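Local coordinates for aldehyde dehydrogenase family protein (Pseudomonas syringae pv. tomato, PDB 5IUV), which probably oxidises indole-3-acetaldehyde to the auxin indole-3-acetic acid with NAD+ as cofactor, a step that contributes to the bacterium's virulence on plants, at residues E300-G305 and A465-F470; W265-G270 and F484-E489. One frame throughout, in Å; residues are numbered along the deposited sequence.

Contact 1: E300-G305 and A465-F470; sequences EVCTAG and APFGGF. With NAD (nicotinamide-adenine-dinucleotide), chain C.
F467 reaches across to C302 and T303 with the outer rim of its ring, and both meet it at CZ. The sulfur comes in at the edge. C302 SG lies 3.7 Å from F467 CZ and 5.0 Å from the ring centroid, 83° off the ring normal, so this is an in-plane cysteine sulfur-aromatic contact. The T303 and F467 side chains run toward each other from opposite directions, and methyl CG2 of T303 meets the ring obliquely, 3.3 Å from F467 CZ, a close apolar touch. The ring gets there because F467 CG is anti to the backbone N (chi1 -177°), which extends the side chain toward the 300-305 loop. The amide of the nicotinamide is a third neighbour. NAD N7N sits near the ring plane, 3.3 Å from F467 CE1. The ring and the sulfur lie in the active site of the aldehyde dehydrogenase fold, where the cofactor meets the substrate pocket. C302 is at the position of the family's nucleophilic cysteine, and in a crystal structure of this protein (indol-3-yl)acetate binds at this residue. Its SG is tucked between the backbone N and the carbonyl carbon (chi1 59°). There it lies 3.4 Å from NAD C4N, the carbon that accepts hydride in this chemistry, while C302 CB is 3.3 Å from NAD C3N. The loop turns sharply at this point. A type I turn runs from V301 to A304 and is closed by A304 N to V301 O at 3.1 Å. T303 O is hydrogen-bonded to the Y458 hydroxyl. W176 also packs edge-to-face with the F467 ring.

Contact 2: W265-G270 and F484-E489; sequences WLEAGG and FDKYTE. With NAD (nicotinamide-adenine-dinucleotide), chain C.
W265 and K486 meet with the flat indole laid against the aliphatic part of the lysine chain. K486 CB stands over the five-membered ring of W265, 3.8 Å from its centroid and 6° off the normal, a CH-pi contact. K486 CG lies over the same indole, toward its rim, and CD passes on to W265 CB at 3.7 Å. A water in the indole plane accepts from W265 NE1 (3.0 Å) and donates to K486 O (2.7 Å). W265 of the second subunit also packs against W265. The lysine bends at chi3 (-63°), and the K486 and E267 side chains cross at about a right angle. E267 OE2 and K486 NZ are 4.2 Å apart, too far for a salt bridge, but one water joins them. It accepts from K486 NZ at 2.8 Å and donates to E267 OE2. The direct salt bridge of K486 is to D478. E267, the predicted active-site glutamate, takes a weak hydrogen bond at OE1 from NAD N7N. The contact joins the end of strand 263-267 to the turn leading into strand 488-496. Strand 239-243 pairs alongside W265 and E267, and helix 170-183 packs on E267 and Y487.

Both contacts border the nicotinamide end of NAD, and their centres are about 13 Å apart. Contact 1 is fully buried and lies nearer the middle of the chain. Contact 2 is only partly buried; both contacts touch the second subunit. Contact 1 joins two loops and is mainly apolar, with sulfur and methyl against an aromatic ring. Contact 2 joins a strand end to the turn before strand 488-496 through an aromatic face, a lysine chain and bridging waters. They touch where E267 OE2 comes within 2.8 Å of F467 O. The E267 side chain is about 6 Å from that of C302. Both segments of contact 1 fall between the two segments of contact 2 in the sequence.

Contact 1: E300-G305 and A465-F470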
ATOM      1  N   GLU A 300      29.707  11.542 -18.559  1.00 14.96           N
ATOM      2  CA  GLU A 300      28.944  10.545 -19.292  1.00 15.44           C
ATOM      3  C   GLU A 300      27.904   9.957 -18.358  1.00 16.63           C
ATOM      4  O   GLU A 300      27.927   8.769 -18.035  1.00 16.09           O
ATOM      5  CB  GLU A 300      29.872   9.465 -19.861  1.00 17.23           C
ATOM      6  CG  GLU A 300      30.942  10.043 -20.785  1.00 19.09           C
ATOM      7  CD  GLU A 300      32.046   9.054 -21.126  1.00 21.62           C
ATOM      8  OE1 GLU A 300      32.458   8.284 -20.229  1.00 20.70           O
ATOM      9  OE2 GLU A 300      32.507   9.059 -22.290  1.00 22.47           O
ATOM     10  N   VAL A 301      27.010  10.828 -17.904  1.00 18.73           N
ATOM     11  CA  VAL A 301      25.982  10.483 -16.937  1.00 17.44           C
ATOM     12  C   VAL A 301      24.672  11.096 -17.411  1.00 17.36           C
ATOM     13  O   VAL A 301      24.625  12.277 -17.768  1.00 15.51           O
ATOM     14  CB  VAL A 301      26.336  10.995 -15.517  1.00 17.49           C
ATOM     15  CG1 VAL A 301      25.254  10.614 -14.511  1.00 15.98           C
ATOM     16  CG2 VAL A 301      27.700  10.463 -15.071  1.00 18.11           C
ATOM     17  N   CYS A 302      23.616  10.291 -17.437  1.00 15.73           N
ATOM     18  CA  CYS A 302      22.319  10.762 -17.898  1.00 15.79           C
ATOM     19  C   CYS A 302      21.825  11.956 -17.085  1.00 16.53           C
ATOM     20  O   CYS A 302      21.266  12.916 -17.633  1.00 17.01           O
ATOM     21  CB  CYS A 302      21.303   9.635 -17.829  1.00 16.04           C
ATOM     22  SG  CYS A 302      21.071   8.917 -16.173  1.00 32.55           S
ATOM     23  N   THR A 303      22.051  11.896 -15.777  1.00 14.75           N
ATOM     24  CA  THR A 303      21.664  12.981 -14.883  1.00 15.72           C
ATOM     25  C   THR A 303      22.778  13.977 -14.582  1.00 16.68           C
ATOM     26  O   THR A 303      22.737  14.640 -13.548  1.00 16.86           O
ATOM     27  CB  THR A 303      21.164  12.435 -13.546  1.00 16.70           C
ATOM     28  OG1 THR A 303      22.151  11.554 -12.996  1.00 17.98           O
ATOM     29  CG2 THR A 303      19.882  11.675 -13.751  1.00 17.26           C
ATOM     30  N   ALA A 304      23.773  14.082 -15.461  1.00 15.45           N
ATOM     31  CA  ALA A 304      24.824  15.070 -15.250  1.00 17.37           C
ATOM     32  C   ALA A 304      24.178  16.436 -15.093  1.00 16.57           C
ATOM     33  O   ALA A 304      23.226  16.759 -15.804  1.00 14.12           O
ATOM     34  CB  ALA A 304      25.826  15.072 -16.405  1.00 16.06           C
ATOM     35  N   GLY A 305      24.662  17.216 -14.129  1.00 16.93           N
ATOM     36  CA  GLY A 305      24.148  18.558 -13.921  1.00 16.06           C
ATOM     37  C   GLY A 305      24.749  19.480 -14.967  1.00 15.74           C
ATOM     38  O   GLY A 305      25.632  20.281 -14.657  1.00 14.86           O
ATOM     39  N   ALA A 465      14.662   4.756  -4.151  1.00  6.56           N
ATOM     40  CA  ALA A 465      14.198   5.903  -4.931  1.00  6.41           C
ATOM     41  C   ALA A 465      14.016   5.573  -6.406  1.00  8.78           C
ATOM     42  O   ALA A 465      14.998   5.329  -7.100  1.00 11.22           O
ATOM     43  CB  ALA A 465      15.176   7.066  -4.793  1.00  6.51           C
ATOM     44  N   PRO A 466      12.760   5.603  -6.891  1.00  8.96           N
ATOM     45  CA  PRO A 466      12.471   5.394  -8.314  1.00 10.01           C
ATOM     46  C   PRO A 466      13.229   6.406  -9.148  1.00 10.43           C
ATOM     47  O   PRO A 466      13.354   7.555  -8.740  1.00 10.67           O
ATOM     48  CB  PRO A 466      10.957   5.635  -8.428  1.00 10.78           C
ATOM     49  CG  PRO A 466      10.440   5.614  -7.052  1.00 10.17           C
ATOM     50  CD  PRO A 466      11.551   5.936  -6.117  1.00  7.97           C
ATOM     51  N   PHE A 467      13.705   5.983 -10.309  1.00 10.20           N
ATOM     52  CA  PHE A 467      14.586   6.785 -11.136  1.00 10.33           C
ATOM     53  C   PHE A 467      14.113   6.673 -12.587  1.00  6.51           C
ATOM     54  O   PHE A 467      13.966   5.565 -13.103  1.00  6.86           O
ATOM     55  CB  PHE A 467      16.032   6.289 -10.976  1.00  9.27           C
ATOM     56  CG  PHE A 467      17.052   7.093 -11.731  1.00 13.29           C
ATOM     57  CD1 PHE A 467      17.237   6.903 -13.096  1.00 13.99           C
ATOM     58  CD2 PHE A 467      17.853   8.004 -11.073  1.00 14.83           C
ATOM     59  CE1 PHE A 467      18.172   7.631 -13.789  1.00 16.55           C
ATOM     60  CE2 PHE A 467      18.801   8.728 -11.767  1.00 18.53           C
ATOM     61  CZ  PHE A 467      18.958   8.535 -13.126  1.00 17.40           C
ATOM     62  N   GLY A 468      13.867   7.807 -13.239  1.00  6.54           N
ATOM     63  CA  GLY A 468      13.430   7.794 -14.630  1.00  6.57           C
ATOM     64  C   GLY A 468      12.887   9.132 -15.088  1.00  9.57           C
ATOM     65  O   GLY A 468      12.907  10.094 -14.334  1.00 10.60           O
ATOM     66  N   GLY A 469      12.380   9.199 -16.316  1.00 11.91           N
ATOM     67  CA  GLY A 469      12.106  10.494 -16.921  1.00 10.08           C
ATOM     68  C   GLY A 469      10.673  10.985 -16.992  1.00 12.52           C
ATOM     69  O   GLY A 469       9.721  10.200 -17.001  1.00 13.37           O
ATOM     70  N   PHE A 470      10.537  12.310 -16.996  1.00 10.35           N
ATOM     71  CA  PHE A 470       9.363  12.995 -17.526  1.00 11.00           C
ATOM     72  C   PHE A 470       9.622  13.190 -19.009  1.00 10.68           C
ATOM     73  O   PHE A 470      10.779  13.221 -19.424  1.00 11.57           O
ATOM     74  CB  PHE A 470       9.145  14.365 -16.869  1.00 11.26           C
ATOM     75  CG  PHE A 470       8.491  14.320 -15.507  1.00 12.98           C
ATOM     76  CD1 PHE A 470       8.908  13.423 -14.539  1.00 12.51           C
ATOM     77  CD2 PHE A 470       7.491  15.229 -15.184  1.00 13.27           C
ATOM     78  CE1 PHE A 470       8.312  13.409 -13.284  1.00 12.96           C
ATOM     79  CE2 PHE A 470       6.898  15.218 -13.932  1.00 13.88           C
ATOM     80  CZ  PHE A 470       7.312  14.306 -12.982  1.00 12.19           C
TER
HETATM   81  PA  NAD C 700      22.252   4.486 -27.789  1.00 19.45           P
HETATM   82  O1A NAD C 700      20.868   5.005 -27.882  1.00 13.32           O
HETATM   83  O2A NAD C 700      23.106   4.779 -29.007  1.00 21.98           O
HETATM   84  O5B NAD C 700      22.235   2.930 -27.530  1.00 15.41           O
HETATM   85  C5B NAD C 700      21.863   2.291 -26.291  1.00 16.22           C
HETATM   86  C4B NAD C 700      21.758   0.812 -26.570  1.00 15.78           C
HETATM   87  O4B NAD C 700      20.816   0.603 -27.643  1.00 15.93           O
HETATM   88  C3B NAD C 700      23.037   0.077 -26.983  1.00 31.86           C
HETATM   89  O3B NAD C 700      23.064  -1.238 -26.440  1.00 37.62           O
HETATM   90  C2B NAD C 700      22.926   0.033 -28.508  1.00 27.63           C
HETATM   91  O2B NAD C 700      23.671  -1.040 -29.076  1.00 15.53           O
HETATM   92  C1B NAD C 700      21.420  -0.146 -28.677  1.00 17.08           C
HETATM   93  N9A NAD C 700      20.846   0.277 -29.951  1.00 13.18           N
HETATM   94  C8A NAD C 700      21.339   1.208 -30.827  1.00  9.88           C
HETATM   95  N7A NAD C 700      20.655   1.311 -31.942  1.00 10.67           N
HETATM   96  C5A NAD C 700      19.620   0.396 -31.776  1.00  9.73           C
HETATM   97  C6A NAD C 700      18.514   0.061 -32.584  1.00  9.98           C
HETATM   98  N6A NAD C 700      18.294   0.572 -33.800  1.00 11.79           N
HETATM   99  N1A NAD C 700      17.638  -0.851 -32.098  1.00 10.90           N
HETATM  100  C2A NAD C 700      17.874  -1.398 -30.901  1.00 10.88           C
HETATM  101  N3A NAD C 700      18.887  -1.172 -30.060  1.00  9.95           N
HETATM  102  C4A NAD C 700      19.728  -0.247 -30.555  1.00 11.33           C
HETATM  103  O3  NAD C 700      22.969   5.131 -26.506  1.00 29.48           O
HETATM  104  PN  NAD C 700      24.450   5.038 -25.894  1.00 38.13           P
HETATM  105  O1N NAD C 700      25.312   5.893 -26.743  1.00 39.42           O
HETATM  106  O2N NAD C 700      24.807   3.611 -25.713  1.00 34.22           O
HETATM  107  O5D NAD C 700      24.261   5.647 -24.429  1.00 41.32           O
HETATM  108  C5D NAD C 700      24.242   7.070 -24.181  1.00 37.67           C
HETATM  109  C4D NAD C 700      22.812   7.487 -23.945  1.00 36.96           C
HETATM  110  O4D NAD C 700      22.281   6.762 -22.811  1.00 44.24           O
HETATM  111  C3D NAD C 700      22.616   8.957 -23.598  1.00 39.08           C
HETATM  112  O3D NAD C 700      21.536   9.495 -24.354  1.00 37.72           O
HETATM  113  C2D NAD C 700      22.304   8.893 -22.098  1.00 42.46           C
HETATM  114  O2D NAD C 700      21.502   9.949 -21.577  1.00 44.84           O
HETATM  115  C1D NAD C 700      21.515   7.569 -21.985  1.00 43.68           C
HETATM  116  N1N NAD C 700      21.553   7.042 -20.556  1.00 42.41           N
HETATM  117  C2N NAD C 700      20.315   7.075 -19.869  1.00 41.71           C
HETATM  118  C3N NAD C 700      20.230   6.562 -18.584  1.00 40.59           C
HETATM  119  C7N NAD C 700      18.964   6.630 -17.767  1.00 36.70           C
HETATM  120  O7N NAD C 700      18.005   7.325 -18.167  1.00 38.19           O
HETATM  121  N7N NAD C 700      18.960   6.036 -16.599  1.00 29.96           N
HETATM  122  C4N NAD C 700      21.382   6.043 -17.991  1.00 41.24           C
HETATM  123  C5N NAD C 700      22.594   6.051 -18.672  1.00 42.19           C
HETATM  124  C6N NAD C 700      22.658   6.553 -19.962  1.00 42.32           C

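Contact 2: W265-G270 and F484-E489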
ATOM      1  N   TRP A 265       9.569   0.211 -22.267  1.00  8.13           N
ATOM      2  CA  TRP A 265       9.920   1.059 -21.138  1.00 10.13           C
ATOM      3  C   TRP A 265      11.273   1.697 -21.401  1.00 11.05           C
ATOM      4  O   TRP A 265      12.250   0.998 -21.651  1.00  9.80           O
ATOM      5  CB  TRP A 265       9.956   0.260 -19.835  1.00 10.45           C
ATOM      6  CG  TRP A 265       8.668  -0.445 -19.506  1.00  8.06           C
ATOM      7  CD1 TRP A 265       8.370  -1.758 -19.730  1.00  7.95           C
ATOM      8  CD2 TRP A 265       7.515   0.130 -18.893  1.00  8.41           C
ATOM      9  NE1 TRP A 265       7.101  -2.037 -19.290  1.00  8.76           N
ATOM     10  CE2 TRP A 265       6.553  -0.893 -18.771  1.00 10.98           C
ATOM     11  CE3 TRP A 265       7.203   1.410 -18.424  1.00 10.22           C
ATOM     12  CZ2 TRP A 265       5.301  -0.673 -18.207  1.00 13.34           C
ATOM     13  CZ3 TRP A 265       5.964   1.625 -17.869  1.00 13.02           C
ATOM     14  CH2 TRP A 265       5.027   0.590 -17.765  1.00 14.78           C
ATOM     15  N   LEU A 266      11.323   3.024 -21.330  1.00 10.83           N
ATOM     16  CA  LEU A 266      12.485   3.774 -21.798  1.00 10.90           C
ATOM     17  C   LEU A 266      13.119   4.638 -20.717  1.00 11.45           C
ATOM     18  O   LEU A 266      12.425   5.317 -19.962  1.00 11.16           O
ATOM     19  CB  LEU A 266      12.085   4.671 -22.977  1.00 10.91           C
ATOM     20  CG  LEU A 266      11.315   3.972 -24.100  1.00 12.80           C
ATOM     21  CD1 LEU A 266      10.634   4.976 -25.030  1.00 12.47           C
ATOM     22  CD2 LEU A 266      12.259   3.064 -24.868  1.00  9.01           C
ATOM     23  N   GLU A 267      14.446   4.615 -20.670  1.00 13.07           N
ATOM     24  CA  GLU A 267      15.223   5.550 -19.870  1.00 15.37           C
ATOM     25  C   GLU A 267      16.183   6.239 -20.829  1.00 14.46           C
ATOM     26  O   GLU A 267      17.098   5.605 -21.340  1.00 14.28           O
ATOM     27  CB  GLU A 267      15.980   4.833 -18.751  1.00 18.97           C
ATOM     28  CG  GLU A 267      15.092   4.064 -17.778  1.00 23.61           C
ATOM     29  CD  GLU A 267      14.900   4.801 -16.461  1.00 24.90           C
ATOM     30  OE1 GLU A 267      15.595   5.820 -16.249  1.00 30.17           O
ATOM     31  OE2 GLU A 267      14.065   4.361 -15.641  1.00 19.77           O
ATOM     32  N   ALA A 268      15.971   7.523 -21.090  1.00 13.18           N
ATOM     33  CA  ALA A 268      16.668   8.176 -22.184  1.00 13.76           C
ATOM     34  C   ALA A 268      17.514   9.349 -21.707  1.00 18.48           C
ATOM     35  O   ALA A 268      17.963   9.376 -20.566  1.00 21.14           O
ATOM     36  CB  ALA A 268      15.675   8.631 -23.243  1.00 11.87           C
ATOM     37  N   GLY A 269      17.734  10.314 -22.587  1.00 17.52           N
ATOM     38  CA  GLY A 269      18.652  11.398 -22.290  1.00 20.28           C
ATOM     39  C   GLY A 269      18.200  12.343 -21.194  1.00 16.77           C
ATOM     40  O   GLY A 269      17.093  12.232 -20.660  1.00 13.06           O
ATOM     41  N   GLY A 270      19.074  13.282 -20.856  1.00 14.71           N
ATOM     42  CA  GLY A 270      18.745  14.312 -19.892  1.00 15.53           C
ATOM     43  C   GLY A 270      19.496  15.595 -20.189  1.00 14.91           C
ATOM     44  O   GLY A 270      20.505  15.588 -20.888  1.00 14.96           O
ATOM     45  N   PHE A 484       9.581  -3.061 -10.418  1.00  6.10           N
ATOM     46  CA  PHE A 484       8.992  -4.381 -10.623  1.00  7.75           C
ATOM     47  C   PHE A 484       7.805  -4.333 -11.571  1.00  9.98           C
ATOM     48  O   PHE A 484       7.557  -5.281 -12.311  1.00  8.08           O
ATOM     49  CB  PHE A 484       8.555  -5.001  -9.290  1.00  8.10           C
ATOM     50  CG  PHE A 484       9.692  -5.561  -8.478  1.00 13.26           C
ATOM     51  CD1 PHE A 484      10.723  -4.747  -8.046  1.00 16.08           C
ATOM     52  CD2 PHE A 484       9.717  -6.894  -8.126  1.00 15.78           C
ATOM     53  CE1 PHE A 484      11.771  -5.267  -7.299  1.00 16.67           C
ATOM     54  CE2 PHE A 484      10.757  -7.415  -7.378  1.00 17.53           C
ATOM     55  CZ  PHE A 484      11.781  -6.599  -6.965  1.00 14.74           C
ATOM     56  N   ASP A 485       7.085  -3.217 -11.559  1.00 10.40           N
ATOM     57  CA  ASP A 485       5.868  -3.091 -12.354  1.00 13.04           C
ATOM     58  C   ASP A 485       6.131  -3.137 -13.863  1.00  9.71           C
ATOM     59  O   ASP A 485       5.224  -3.410 -14.639  1.00  8.11           O
ATOM     60  CB  ASP A 485       5.128  -1.799 -11.988  1.00 17.16           C
ATOM     61  CG  ASP A 485       4.543  -1.837 -10.580  1.00 25.75           C
ATOM     62  OD1 ASP A 485       4.391  -2.945 -10.012  1.00 29.16           O
ATOM     63  OD2 ASP A 485       4.227  -0.756 -10.042  1.00 28.38           O
ATOM     64  N   LYS A 486       7.368  -2.890 -14.280  1.00  8.52           N
ATOM     65  CA  LYS A 486       7.703  -2.962 -15.700  1.00  9.17           C
ATOM     66  C   LYS A 486       7.796  -4.401 -16.208  1.00  9.64           C
ATOM     67  O   LYS A 486       7.813  -4.636 -17.414  1.00  9.06           O
ATOM     68  CB  LYS A 486       9.025  -2.243 -15.981  1.00  9.28           C
ATOM     69  CG  LYS A 486       9.009  -0.774 -15.621  1.00 13.43           C
ATOM     70  CD  LYS A 486      10.212  -0.051 -16.197  1.00 16.48           C
ATOM     71  CE  LYS A 486      11.508  -0.577 -15.625  1.00 21.69           C
ATOM     72  NZ  LYS A 486      12.575   0.449 -15.843  1.00 28.27           N
ATOM     73  N   TYR A 487       7.861  -5.354 -15.286  1.00  7.24           N
ATOM     74  CA  TYR A 487       8.146  -6.741 -15.646  1.00  8.06           C
ATOM     75  C   TYR A 487       6.994  -7.673 -15.305  1.00  9.58           C
ATOM     76  O   TYR A 487       7.123  -8.894 -15.394  1.00  8.69           O
ATOM     77  CB  TYR A 487       9.438  -7.197 -14.959  1.00  7.96           C
ATOM     78  CG  TYR A 487      10.583  -6.264 -15.274  1.00  7.23           C
ATOM     79  CD1 TYR A 487      11.166  -6.259 -16.535  1.00  7.58           C
ATOM     80  CD2 TYR A 487      11.036  -5.348 -14.337  1.00  6.46           C
ATOM     81  CE1 TYR A 487      12.202  -5.393 -16.840  1.00  9.49           C
ATOM     82  CE2 TYR A 487      12.064  -4.481 -14.627  1.00  6.55           C
ATOM     83  CZ  TYR A 487      12.645  -4.503 -15.884  1.00  9.91           C
ATOM     84  OH  TYR A 487      13.672  -3.628 -16.181  1.00  9.00           O
ATOM     85  N   THR A 488       5.858  -7.092 -14.926  1.00  9.05           N
ATOM     86  CA  THR A 488       4.693  -7.894 -14.584  1.00  8.41           C
ATOM     87  C   THR A 488       3.405  -7.383 -15.225  1.00  9.74           C
ATOM     88  O   THR A 488       3.346  -6.260 -15.733  1.00  9.16           O
ATOM     89  CB  THR A 488       4.482  -7.965 -13.050  1.00 10.45           C
ATOM     90  OG1 THR A 488       4.325  -6.649 -12.519  1.00 10.42           O
ATOM     91  CG2 THR A 488       5.663  -8.635 -12.366  1.00  9.93           C
ATOM     92  N   GLU A 489       2.384  -8.236 -15.206  1.00  9.69           N
ATOM     93  CA  GLU A 489       1.045  -7.906 -15.703  1.00 12.13           C
ATOM     94  C   GLU A 489       0.036  -8.061 -14.580  1.00  7.87           C
ATOM     95  O   GLU A 489       0.108  -9.026 -13.822  1.00  8.83           O
ATOM     96  CB  GLU A 489       0.631  -8.825 -16.859  1.00 16.59           C
ATOM     97  CG  GLU A 489       1.395  -8.641 -18.145  1.00 22.69           C
ATOM     98  CD  GLU A 489       1.007  -7.377 -18.881  1.00 24.06           C
ATOM     99  OE1 GLU A 489      -0.134  -6.893 -18.706  1.00 26.25           O
ATOM    100  OE2 GLU A 489       1.849  -6.861 -19.640  1.00 25.70           O
TER
HETATM  101  PA  NAD C 700      22.252   4.486 -27.789  1.00 19.45           P
HETATM  102  O1A NAD C 700      20.868   5.005 -27.882  1.00 13.32           O
HETATM  103  O2A NAD C 700      23.106   4.779 -29.007  1.00 21.98           O
HETATM  104  O5B NAD C 700      22.235   2.930 -27.530  1.00 15.41           O
HETATM  105  C5B NAD C 700      21.863   2.291 -26.291  1.00 16.22           C
HETATM  106  C4B NAD C 700      21.758   0.812 -26.570  1.00 15.78           C
HETATM  107  O4B NAD C 700      20.816   0.603 -27.643  1.00 15.93           O
HETATM  108  C3B NAD C 700      23.037   0.077 -26.983  1.00 31.86           C
HETATM  109  O3B NAD C 700      23.064  -1.238 -26.440  1.00 37.62           O
HETATM  110  C2B NAD C 700      22.926   0.033 -28.508  1.00 27.63           C
HETATM  111  O2B NAD C 700      23.671  -1.040 -29.076  1.00 15.53           O
HETATM  112  C1B NAD C 700      21.420  -0.146 -28.677  1.00 17.08           C
HETATM  113  N9A NAD C 700      20.846   0.277 -29.951  1.00 13.18           N
HETATM  114  C8A NAD C 700      21.339   1.208 -30.827  1.00  9.88           C
HETATM  115  N7A NAD C 700      20.655   1.311 -31.942  1.00 10.67           N
HETATM  116  C5A NAD C 700      19.620   0.396 -31.776  1.00  9.73           C
HETATM  117  C6A NAD C 700      18.514   0.061 -32.584  1.00  9.98           C
HETATM  118  N6A NAD C 700      18.294   0.572 -33.800  1.00 11.79           N
HETATM  119  N1A NAD C 700      17.638  -0.851 -32.098  1.00 10.90           N
HETATM  120  C2A NAD C 700      17.874  -1.398 -30.901  1.00 10.88           C
HETATM  121  N3A NAD C 700      18.887  -1.172 -30.060  1.00  9.95           N
HETATM  122  C4A NAD C 700      19.728  -0.247 -30.555  1.00 11.33           C
HETATM  123  O3  NAD C 700      22.969   5.131 -26.506  1.00 29.48           O
HETATM  124  PN  NAD C 700      24.450   5.038 -25.894  1.00 38.13           P
HETATM  125  O1N NAD C 700      25.312   5.893 -26.743  1.00 39.42           O
HETATM  126  O2N NAD C 700      24.807   3.611 -25.713  1.00 34.22           O
HETATM  127  O5D NAD C 700      24.261   5.647 -24.429  1.00 41.32           O
HETATM  128  C5D NAD C 700      24.242   7.070 -24.181  1.00 37.67           C
HETATM  129  C4D NAD C 700      22.812   7.487 -23.945  1.00 36.96           C
HETATM  130  O4D NAD C 700      22.281   6.762 -22.811  1.00 44.24           O
HETATM  131  C3D NAD C 700      22.616   8.957 -23.598  1.00 39.08           C
HETATM  132  O3D NAD C 700      21.536   9.495 -24.354  1.00 37.72           O
HETATM  133  C2D NAD C 700      22.304   8.893 -22.098  1.00 42.46           C
HETATM  134  O2D NAD C 700      21.502   9.949 -21.577  1.00 44.84           O
HETATM  135  C1D NAD C 700      21.515   7.569 -21.985  1.00 43.68           C
HETATM  136  N1N NAD C 700      21.553   7.042 -20.556  1.00 42.41           N
HETATM  137  C2N NAD C 700      20.315   7.075 -19.869  1.00 41.71           C
HETATM  138  C3N NAD C 700      20.230   6.562 -18.584  1.00 40.59           C
HETATM  139  C7N NAD C 700      18.964   6.630 -17.767  1.00 36.70           C
HETATM  140  O7N NAD C 700      18.005   7.325 -18.167  1.00 38.19           O
HETATM  141  N7N NAD C 700      18.960   6.036 -16.599  1.00 29.96           N
HETATM  142  C4N NAD C 700      21.382   6.043 -17.991  1.00 41.24           C
HETATM  143  C5N NAD C 700      22.594   6.051 -18.672  1.00 42.19           C
HETATM  144  C6N NAD C 700      22.658   6.553 -19.962  1.00 42.32           C
HETATM  145  O   HOH W   1       6.027  -4.817 -19.419  1.00 11.29           O
HETATM  146  O   HOH W   2      13.447   0.761 -18.925  1.00 20.10           O
HETATM  147  O   HOH W   3      11.954   2.776 -17.361  1.00 19.90           O